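Local coordinates for protein glycoside hydrolase family 81 (Clostridium thermocellum, PDB 6FOP) that probably hydrolyses beta-1,3-glucans such as laminarin, as a family 81 glycoside hydrolase of the Clostridium thermocellum cellulosome, at residues P52-K61 and Y81-F89; S665-V675 and A689-D700. One frame throughout, in Å; residues are numbered along the deposited sequence.

Contact 1: P52-K61 and Y81-F89; sequences PIYAHPLTFK and YFGAHKNDF
A single side chain, that of His-85, supplies most of the 81-89 side of this contact: it leaves an extended loop and lays its imidazole against the hairpin made by strands 53-54 and 59-63. CG stands anti to the backbone N (chi1 168°), which turns the ring toward the hairpin and brings ND1 to Thr-59. ND1 and Thr-59 OG1 lie 2.7 Å apart in a hydrogen bond at the ring edge, in plane, while Phe-60 O stands 3.9 Å above the centre of the His-85 ring. Pro-52 CB packs on His-85 CB at 3.6 Å, and Lys-61 contributes its aliphatic CB near NE2. Tyr-54 suits its place because a long phenol can cross to the loop backbone: its OH accepts a nearly straight bond from His-85 N (3.0 Å, 168°) and also hydrogen-bonds Ala-486 O. The edge of the same ring meets Gly-83 O, with CE2 at 3.4 Å. Water 2 joins Thr-59 OG1 to Lys-86 N, so the threonine hydroxyl serves both the imidazole and the loop backbone. Glu-68 OE1 in strand 66-70 takes His-85 NE2. Bonded at both ring nitrogens, the imidazole is fixed in rotation, and the neighbouring carboxylate would be expected to polarise it.

Contact 2: S665-V675 and A689-D700; sequences SVTADTPLYSV and ASSSAKKVTFSD
Two backbone hydrogen bonds frame a single bridge: Ser-699 N reaches Thr-667 O at 2.8 Å, and Asp-669 N reaches Thr-697 O at 3.2 Å, flanking the non-hydrogen-bonded pair Ala-668 and Phe-698. A side-chain acceptor completes each bonded pair. Ser-699, with OG between its backbone N and carbonyl carbon (chi1 61°), accepts from Thr-667 N at 3.1 Å. Asp-669 OD1 takes Thr-697 N at 2.9 Å and 171°, the donor above the carboxylate plane. A serine and an aspartate, both short, stand in for backbone carbonyls.

Apolar contacts fill the inner side. Ala-668 CB sits 3.9 Å from the Phe-698 ring centroid (CH-pi) and also lies over the face of Tyr-673; a methyl is small enough to fill the corner between the rings. The Phe-698 edge turns toward the Tyr-673 face in an offset edge-to-face pair, planes at 84°, and Val-675 CG2 touches Phe-698 CE2 at 3.6 Å.

Waters line the outer side: water 4 joins Asp-669 OD2 to Lys-695 O and Thr-697 OG1, and water 5 links Thr-670 OG1 with Lys-694 NZ. This is an isolated antiparallel beta bridge joining the loop before strand 673-678 to the end of strand 694-697, with Phe-698 packed against the sheet.

How the contacts relate
Contact 1 closes long before contact 2 opens along the chain, and the two lie on opposite sides of its centre, 45 Å apart between centres and about 29 Å between nearest atoms. They share no strand or sheet. Contact 1 joins the edge of the seven-stranded antiparallel sheet that begins with strand 53-54 to the loop that follows strand 80-82, a strand that pairs with 559-561 in a separate four-stranded sheet. It lies in the strand-rich first part of the chain; contact 2 lies in the strands that follow the main run of helices (317-659), where Leu-672 touches helix 494-511. Each is a local join in its own sheet region, and they belong to separate parts of the fold.

Contact 1: P52-K61 and Y81-F89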
loop_
_atom_site.group_PDB
_atom_site.type_symbol
_atom_site.label_atom_id
_atom_site.label_comp_id
_atom_site.label_asym_id
_atom_site.label_seq_id
_atom_site.Cartn_x
_atom_site.Cartn_y
_atom_site.Cartn_z
ATOM N N PRO A 52 18.306 -6.475 -1.530
ATOM C CA PRO A 52 17.491 -7.331 -2.401
ATOM C C PRO A 52 16.204 -6.672 -2.866
ATOM O O PRO A 52 15.524 -5.982 -2.084
ATOM C CB PRO A 52 17.242 -8.573 -1.530
ATOM C CG PRO A 52 18.425 -8.611 -0.620
ATOM C CD PRO A 52 18.629 -7.165 -0.264
ATOM N N ILE A 53 15.853 -6.952 -4.124
ATOM C CA ILE A 53 14.772 -6.307 -4.850
ATOM C C ILE A 53 13.696 -7.363 -5.081
ATOM O O ILE A 53 13.894 -8.299 -5.845
ATOM C CB ILE A 53 15.263 -5.771 -6.214
ATOM C CG1 ILE A 53 16.515 -4.894 -6.063
ATOM C CG2 ILE A 53 14.133 -5.053 -6.951
ATOM C CD1 ILE A 53 16.297 -3.610 -5.310
ATOM N N TYR A 54 12.545 -7.217 -4.387
ATOM C CA TYR A 54 11.521 -8.235 -4.409
ATOM C C TYR A 54 10.457 -7.884 -5.421
ATOM O O TYR A 54 9.465 -7.241 -5.110
ATOM C CB TYR A 54 10.945 -8.484 -2.994
ATOM C CG TYR A 54 11.956 -9.141 -2.058
ATOM C CD1 TYR A 54 12.823 -8.372 -1.296
ATOM C CD2 TYR A 54 12.097 -10.526 -1.999
ATOM C CE1 TYR A 54 13.787 -8.959 -0.474
ATOM C CE2 TYR A 54 13.056 -11.101 -1.191
ATOM C CZ TYR A 54 13.886 -10.317 -0.417
ATOM O OH TYR A 54 14.820 -10.953 0.364
ATOM N N ALA A 55 10.707 -8.264 -6.673
ATOM C CA ALA A 55 9.807 -8.006 -7.771
ATOM C C ALA A 55 8.647 -8.975 -7.841
ATOM O O ALA A 55 7.481 -8.536 -7.841
ATOM C CB ALA A 55 10.582 -7.984 -9.093
ATOM N N HIS A 56 8.971 -10.265 -7.825
ATOM C CA HIS A 56 8.032 -11.404 -7.834
ATOM C C HIS A 56 7.490 -11.695 -9.242
ATOM O O HIS A 56 6.857 -10.833 -9.845
ATOM C CB HIS A 56 6.837 -11.244 -6.877
ATOM C CG HIS A 56 7.175 -10.945 -5.444
ATOM N ND1 HIS A 56 6.442 -10.037 -4.714
ATOM C CD2 HIS A 56 8.118 -11.430 -4.595
ATOM C CE1 HIS A 56 6.922 -9.959 -3.483
ATOM N NE2 HIS A 56 7.919 -10.815 -3.372
ATOM N N PRO A 57 7.714 -12.896 -9.775
ATOM C CA PRO A 57 8.317 -14.058 -9.083
ATOM C C PRO A 57 9.835 -13.978 -8.861
ATOM O O PRO A 57 10.377 -14.775 -8.103
ATOM C CB PRO A 57 7.915 -15.230 -9.990
ATOM C CG PRO A 57 7.835 -14.575 -11.344
ATOM C CD PRO A 57 7.148 -13.271 -11.079
ATOM N N LEU A 58 10.506 -13.089 -9.578
ATOM C CA LEU A 58 11.963 -12.941 -9.461
ATOM C C LEU A 58 12.388 -11.993 -8.359
ATOM O O LEU A 58 11.673 -11.022 -8.014
ATOM C CB LEU A 58 12.569 -12.415 -10.771
ATOM C CG LEU A 58 12.443 -13.337 -11.981
ATOM C CD1 LEU A 58 12.768 -12.607 -13.271
ATOM C CD2 LEU A 58 13.355 -14.528 -11.871
ATOM N N THR A 59 13.586 -12.223 -7.861
ATOM C CA THR A 59 14.245 -11.283 -6.985
ATOM C C THR A 59 15.628 -10.983 -7.502
ATOM O O THR A 59 16.227 -11.804 -8.222
ATOM C CB THR A 59 14.272 -11.760 -5.522
ATOM O OG1 THR A 59 15.114 -12.902 -5.405
ATOM C CG2 THR A 59 12.868 -12.135 -5.033
ATOM N N PHE A 60 16.157 -9.830 -7.111
ATOM C CA PHE A 60 17.426 -9.338 -7.658
ATOM C C PHE A 60 18.273 -8.687 -6.590
ATOM O O PHE A 60 17.759 -8.277 -5.542
ATOM C CB PHE A 60 17.170 -8.291 -8.769
ATOM C CG PHE A 60 16.223 -8.749 -9.834
ATOM C CD1 PHE A 60 16.684 -9.494 -10.914
ATOM C CD2 PHE A 60 14.852 -8.437 -9.764
ATOM C CE1 PHE A 60 15.805 -9.941 -11.879
ATOM C CE2 PHE A 60 13.976 -8.888 -10.727
ATOM C CZ PHE A 60 14.464 -9.625 -11.811
ATOM N N LYS A 61 19.558 -8.529 -6.853
ATOM C CA LYS A 61 20.371 -7.662 -6.017
ATOM C C LYS A 61 21.534 -7.145 -6.817
ATOM O O LYS A 61 22.251 -7.927 -7.454
ATOM C CB LYS A 61 20.875 -8.390 -4.767
ATOM C CG LYS A 61 21.518 -7.422 -3.763
ATOM C CD LYS A 61 22.039 -8.094 -2.505
ATOM C CE LYS A 61 23.328 -8.826 -2.776
ATOM N NZ LYS A 61 23.809 -9.493 -1.533
ATOM N N TYR A 81 7.277 -16.880 7.705
ATOM C CA TYR A 81 7.489 -17.674 6.508
ATOM C C TYR A 81 8.303 -16.843 5.554
ATOM O O TYR A 81 8.038 -15.666 5.388
ATOM C CB TYR A 81 6.160 -18.076 5.902
ATOM C CG TYR A 81 6.276 -19.218 4.903
ATOM C CD1 TYR A 81 6.647 -20.490 5.316
ATOM C CD2 TYR A 81 6.050 -19.025 3.552
ATOM C CE1 TYR A 81 6.759 -21.534 4.420
ATOM C CE2 TYR A 81 6.136 -20.070 2.648
ATOM C CZ TYR A 81 6.515 -21.325 3.087
ATOM O OH TYR A 81 6.621 -22.377 2.192
ATOM N N PHE A 82 9.303 -17.479 4.934
ATOM C CA PHE A 82 10.366 -16.789 4.200
ATOM C C PHE A 82 10.386 -17.081 2.710
ATOM O O PHE A 82 10.174 -18.221 2.282
ATOM C CB PHE A 82 11.721 -17.171 4.783
ATOM C CG PHE A 82 11.870 -16.872 6.254
ATOM C CD1 PHE A 82 12.240 -15.616 6.703
ATOM C CD2 PHE A 82 11.705 -17.884 7.188
ATOM C CE1 PHE A 82 12.391 -15.360 8.065
ATOM C CE2 PHE A 82 11.849 -17.635 8.538
ATOM C CZ PHE A 82 12.196 -16.371 8.975
ATOM N N GLY A 83 10.609 -16.024 1.934
ATOM C CA GLY A 83 10.951 -16.111 0.512
ATOM C C GLY A 83 12.127 -15.205 0.246
ATOM O O GLY A 83 12.019 -14.211 -0.494
ATOM N N ALA A 84 13.253 -15.535 0.850
ATOM C CA ALA A 84 14.436 -14.674 0.796
ATOM C C ALA A 84 15.067 -14.671 -0.583
ATOM O O ALA A 84 15.117 -15.703 -1.281
ATOM C CB ALA A 84 15.488 -15.138 1.790
ATOM N N HIS A 85 15.587 -13.525 -0.963
ATOM C CA HIS A 85 16.406 -13.451 -2.174
ATOM C C HIS A 85 17.634 -14.357 -2.022
ATOM O O HIS A 85 18.301 -14.336 -0.983
ATOM C CB HIS A 85 16.859 -12.021 -2.449
ATOM C CG HIS A 85 17.922 -11.939 -3.501
ATOM N ND1 HIS A 85 17.671 -12.141 -4.843
ATOM C CD2 HIS A 85 19.260 -11.753 -3.381
ATOM C CE1 HIS A 85 18.818 -12.093 -5.504
ATOM N NE2 HIS A 85 19.788 -11.822 -4.647
ATOM N N LYS A 86 17.921 -15.125 -3.068
ATOM C CA LYS A 86 19.186 -15.845 -3.206
ATOM C C LYS A 86 19.679 -15.685 -4.641
ATOM O O LYS A 86 18.907 -15.468 -5.565
ATOM C CB LYS A 86 19.041 -17.336 -2.816
ATOM C CG LYS A 86 17.949 -18.055 -3.582
ATOM C CD LYS A 86 18.171 -19.516 -3.797
ATOM C CE LYS A 86 16.912 -20.179 -4.254
ATOM N NZ LYS A 86 16.742 -20.252 -5.708
ATOM N N ASN A 87 20.987 -15.795 -4.800
ATOM C CA ASN A 87 21.667 -15.728 -6.103
ATOM C C ASN A 87 21.611 -17.065 -6.818
ATOM O O ASN A 87 22.325 -18.010 -6.432
ATOM C CB ASN A 87 23.113 -15.296 -5.847
ATOM C CG ASN A 87 23.948 -15.164 -7.100
ATOM O OD1 ASN A 87 23.544 -14.578 -8.078
ATOM N ND2 ASN A 87 25.167 -15.687 -7.034
ATOM N N ASP A 88 20.767 -17.182 -7.842
ATOM C CA ASP A 88 20.833 -18.357 -8.717
ATOM C C ASP A 88 21.903 -18.102 -9.773
ATOM O O ASP A 88 22.700 -19.001 -10.079
ATOM C CB ASP A 88 19.459 -18.663 -9.344
ATOM C CG ASP A 88 18.441 -19.187 -8.335
ATOM O OD1 ASP A 88 18.836 -19.834 -7.330
ATOM O OD2 ASP A 88 17.207 -18.942 -8.551
ATOM N N PHE A 89 21.941 -16.905 -10.342
ATOM C CA PHE A 89 23.070 -16.503 -11.194
ATOM C C PHE A 89 23.212 -15.000 -11.155
ATOM O O PHE A 89 22.217 -14.259 -10.943
ATOM C CB PHE A 89 22.936 -16.996 -12.645
ATOM C CG PHE A 89 21.673 -16.587 -13.307
ATOM C CD1 PHE A 89 21.613 -15.378 -14.014
ATOM C CD2 PHE A 89 20.567 -17.409 -13.294
ATOM C CE1 PHE A 89 20.450 -14.998 -14.663
ATOM C CE2 PHE A 89 19.397 -17.034 -13.922
ATOM C CZ PHE A 89 19.348 -15.836 -14.636
HETATM O O HOH W 1 9.790 -13.227 -1.834
HETATM O O HOH W 2 15.797 -15.463 -4.988
#

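Contact 2: S665-V675 and A689-D700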
loop_
_atom_site.group_PDB
_atom_site.type_symbol
_atom_site.label_atom_id
_atom_site.label_comp_id
_atom_site.label_asym_id
_atom_site.label_seq_id
_atom_site.Cartn_x
_atom_site.Cartn_y
_atom_site.Cartn_z
ATOM N N SER A 665 -23.287 -7.663 0.873
ATOM C CA SER A 665 -23.998 -8.218 -0.272
ATOM C C SER A 665 -24.874 -7.179 -0.991
ATOM O O SER A 665 -25.585 -7.531 -1.938
ATOM C CB SER A 665 -24.847 -9.408 0.154
ATOM O OG SER A 665 -25.962 -9.002 0.899
ATOM N N VAL A 666 -24.847 -5.941 -0.515
ATOM C CA VAL A 666 -25.673 -4.853 -1.054
ATOM C C VAL A 666 -24.796 -3.647 -1.319
ATOM O O VAL A 666 -24.058 -3.213 -0.423
ATOM C CB VAL A 666 -26.744 -4.400 -0.040
ATOM C CG1 VAL A 666 -27.669 -3.327 -0.634
ATOM C CG2 VAL A 666 -27.553 -5.556 0.441
ATOM N N THR A 667 -24.939 -3.049 -2.501
ATOM C CA THR A 667 -24.247 -1.811 -2.830
ATOM C C THR A 667 -25.237 -0.692 -3.135
ATOM O O THR A 667 -26.446 -0.927 -3.199
ATOM C CB THR A 667 -23.243 -2.026 -3.963
ATOM O OG1 THR A 667 -23.921 -2.565 -5.101
ATOM C CG2 THR A 667 -22.142 -2.999 -3.520
ATOM N N ALA A 668 -24.711 0.504 -3.358
ATOM C CA ALA A 668 -25.533 1.685 -3.604
ATOM C C ALA A 668 -24.850 2.607 -4.579
ATOM O O ALA A 668 -23.610 2.607 -4.696
ATOM C CB ALA A 668 -25.836 2.433 -2.306
ATOM N N ASP A 669 -25.665 3.435 -5.232
ATOM C CA ASP A 669 -25.204 4.388 -6.248
ATOM C C ASP A 669 -24.760 5.751 -5.684
ATOM O O ASP A 669 -25.090 6.819 -6.213
ATOM C CB ASP A 669 -26.241 4.545 -7.365
ATOM C CG ASP A 669 -27.557 5.157 -6.908
ATOM O OD1 ASP A 669 -27.751 5.412 -5.694
ATOM O OD2 ASP A 669 -28.412 5.328 -7.802
ATOM N N THR A 670 -23.991 5.703 -4.598
ATOM C CA THR A 670 -23.479 6.902 -3.942
ATOM C C THR A 670 -22.163 6.556 -3.243
ATOM O O THR A 670 -21.943 5.395 -2.933
ATOM C CB THR A 670 -24.548 7.476 -2.962
ATOM O OG1 THR A 670 -24.328 8.859 -2.745
ATOM C CG2 THR A 670 -24.566 6.715 -1.653
ATOM N N PRO A 671 -21.297 7.562 -2.963
ATOM C CA PRO A 671 -19.992 7.177 -2.391
ATOM C C PRO A 671 -20.007 6.948 -0.883
ATOM O O PRO A 671 -19.197 6.178 -0.399
ATOM C CB PRO A 671 -19.067 8.344 -2.722
ATOM C CG PRO A 671 -19.893 9.382 -3.371
ATOM C CD PRO A 671 -21.275 8.881 -3.616
ATOM N N LEU A 672 -20.899 7.611 -0.133
ATOM C CA LEU A 672 -20.853 7.560 1.333
ATOM C C LEU A 672 -22.114 6.857 1.826
ATOM O O LEU A 672 -23.188 7.445 1.912
ATOM C CB LEU A 672 -20.699 8.950 1.922
ATOM C CG LEU A 672 -19.528 9.794 1.392
ATOM C CD1 LEU A 672 -19.532 11.169 2.072
ATOM C CD2 LEU A 672 -18.208 9.092 1.570
ATOM N N TYR A 673 -21.971 5.577 2.123
ATOM C CA TYR A 673 -23.054 4.756 2.627
ATOM C C TYR A 673 -22.481 3.563 3.373
ATOM O O TYR A 673 -21.293 3.265 3.260
ATOM C CB TYR A 673 -23.976 4.269 1.510
ATOM C CG TYR A 673 -23.358 3.231 0.584
ATOM C CD1 TYR A 673 -22.557 3.612 -0.495
ATOM C CD2 TYR A 673 -23.627 1.886 0.760
ATOM C CE1 TYR A 673 -22.013 2.651 -1.352
ATOM C CE2 TYR A 673 -23.106 0.925 -0.079
ATOM C CZ TYR A 673 -22.320 1.305 -1.150
ATOM O OH TYR A 673 -21.856 0.310 -1.981
ATOM N N SER A 674 -23.343 2.894 4.126
ATOM C CA SER A 674 -23.080 1.531 4.616
ATOM C C SER A 674 -24.407 0.849 4.919
ATOM O O SER A 674 -25.405 1.522 5.269
ATOM C CB SER A 674 -22.138 1.480 5.828
ATOM O OG SER A 674 -20.807 1.827 5.474
ATOM N N VAL A 675 -24.410 -0.470 4.818
ATOM C CA VAL A 675 -25.572 -1.284 5.124
ATOM C C VAL A 675 -25.220 -2.241 6.237
ATOM O O VAL A 675 -24.133 -2.831 6.253
ATOM C CB VAL A 675 -26.071 -2.077 3.901
ATOM C CG1 VAL A 675 -27.364 -2.831 4.213
ATOM C CG2 VAL A 675 -26.274 -1.126 2.713
ATOM N N ALA A 689 -22.879 14.582 1.218
ATOM C CA ALA A 689 -21.957 15.689 1.411
ATOM C C ALA A 689 -22.164 16.818 0.392
ATOM O O ALA A 689 -21.427 17.793 0.412
ATOM C CB ALA A 689 -20.528 15.191 1.341
ATOM N N SER A 690 -23.127 16.675 -0.503
ATOM C CA SER A 690 -23.367 17.689 -1.545
ATOM C C SER A 690 -24.393 18.706 -1.080
ATOM O O SER A 690 -25.066 18.506 -0.063
ATOM C CB SER A 690 -23.831 17.026 -2.839
ATOM O OG SER A 690 -25.210 16.732 -2.820
ATOM N N SER A 691 -24.547 19.767 -1.866
ATOM C CA SER A 691 -25.504 20.822 -1.572
ATOM C C SER A 691 -26.883 20.606 -2.190
ATOM O O SER A 691 -27.743 21.481 -2.064
ATOM C CB SER A 691 -24.938 22.169 -2.017
ATOM O OG SER A 691 -23.839 22.498 -1.189
ATOM N N SER A 692 -27.097 19.466 -2.842
ATOM C CA SER A 692 -28.410 19.097 -3.406
ATOM C C SER A 692 -28.896 17.808 -2.761
ATOM O O SER A 692 -28.087 16.928 -2.424
ATOM C CB SER A 692 -28.294 18.844 -4.914
ATOM O OG SER A 692 -27.735 19.949 -5.591
ATOM N N ALA A 693 -30.213 17.661 -2.638
ATOM C CA ALA A 693 -30.795 16.375 -2.247
ATOM C C ALA A 693 -30.383 15.267 -3.223
ATOM O O ALA A 693 -30.211 15.517 -4.415
ATOM C CB ALA A 693 -32.298 16.466 -2.191
ATOM N N LYS A 694 -30.198 14.061 -2.680
ATOM C CA LYS A 694 -29.793 12.877 -3.445
ATOM C C LYS A 694 -30.859 11.822 -3.324
ATOM O O LYS A 694 -31.441 11.633 -2.247
ATOM C CB LYS A 694 -28.490 12.271 -2.915
ATOM C CG LYS A 694 -27.202 12.907 -3.372
ATOM C CD LYS A 694 -26.028 12.142 -2.760
ATOM C CE LYS A 694 -24.697 12.806 -3.078
ATOM N NZ LYS A 694 -24.462 12.789 -4.562
ATOM N N LYS A 695 -31.122 11.120 -4.420
ATOM C CA LYS A 695 -31.866 9.881 -4.377
ATOM C C LYS A 695 -30.850 8.757 -4.473
ATOM O O LYS A 695 -30.115 8.676 -5.467
ATOM C CB LYS A 695 -32.849 9.772 -5.533
ATOM C CG LYS A 695 -33.645 8.478 -5.522
ATOM C CD LYS A 695 -34.409 8.277 -6.827
ATOM C CE LYS A 695 -35.816 8.790 -6.754
ATOM N NZ LYS A 695 -36.552 8.308 -7.960
ATOM N N VAL A 696 -30.806 7.918 -3.444
ATOM C CA VAL A 696 -29.852 6.796 -3.350
ATOM C C VAL A 696 -30.625 5.505 -3.463
ATOM O O VAL A 696 -31.586 5.263 -2.712
ATOM C CB VAL A 696 -29.044 6.847 -2.040
ATOM C CG1 VAL A 696 -28.093 5.645 -1.970
ATOM C CG2 VAL A 696 -28.308 8.179 -1.928
ATOM N N THR A 697 -30.182 4.667 -4.400
ATOM C CA THR A 697 -30.797 3.386 -4.670
ATOM C C THR A 697 -29.815 2.279 -4.373
ATOM O O THR A 697 -28.673 2.332 -4.828
ATOM C CB THR A 697 -31.284 3.301 -6.134
ATOM O OG1 THR A 697 -32.173 4.400 -6.400
ATOM C CG2 THR A 697 -32.007 1.997 -6.404
ATOM N N PHE A 698 -30.258 1.287 -3.604
ATOM C CA PHE A 698 -29.455 0.121 -3.228
ATOM C C PHE A 698 -29.789 -1.052 -4.135
ATOM O O PHE A 698 -30.872 -1.124 -4.727
ATOM C CB PHE A 698 -29.685 -0.255 -1.756
ATOM C CG PHE A 698 -29.201 0.801 -0.782
ATOM C CD1 PHE A 698 -29.983 1.935 -0.502
ATOM C CD2 PHE A 698 -27.998 0.665 -0.124
ATOM C CE1 PHE A 698 -29.531 2.908 0.365
ATOM C CE2 PHE A 698 -27.552 1.620 0.764
ATOM C CZ PHE A 698 -28.328 2.757 0.993
ATOM N N SER A 699 -28.866 -2.013 -4.187
ATOM C CA SER A 699 -29.008 -3.145 -5.111
ATOM C C SER A 699 -30.141 -4.107 -4.752
ATOM O O SER A 699 -30.571 -4.923 -5.583
ATOM C CB SER A 699 -27.686 -3.928 -5.222
ATOM O OG SER A 699 -27.275 -4.461 -3.973
ATOM N N ASP A 700 -30.626 -4.011 -3.502
ATOM C CA ASP A 700 -31.800 -4.783 -3.083
ATOM C C ASP A 700 -33.133 -4.031 -3.278
ATOM O O ASP A 700 -34.170 -4.535 -2.862
ATOM C CB ASP A 700 -31.642 -5.271 -1.630
ATOM C CG ASP A 700 -31.582 -4.134 -0.623
ATOM O OD1 ASP A 700 -31.751 -2.960 -1.029
ATOM O OD2 ASP A 700 -31.357 -4.444 0.570
HETATM O O HOH W 3 -28.155 -7.005 -3.433
HETATM O O HOH W 4 -30.658 6.599 -7.181
HETATM O O HOH W 5 -24.863 9.971 -5.186
HETATM O O HOH W 6 -27.291 8.590 -5.659
#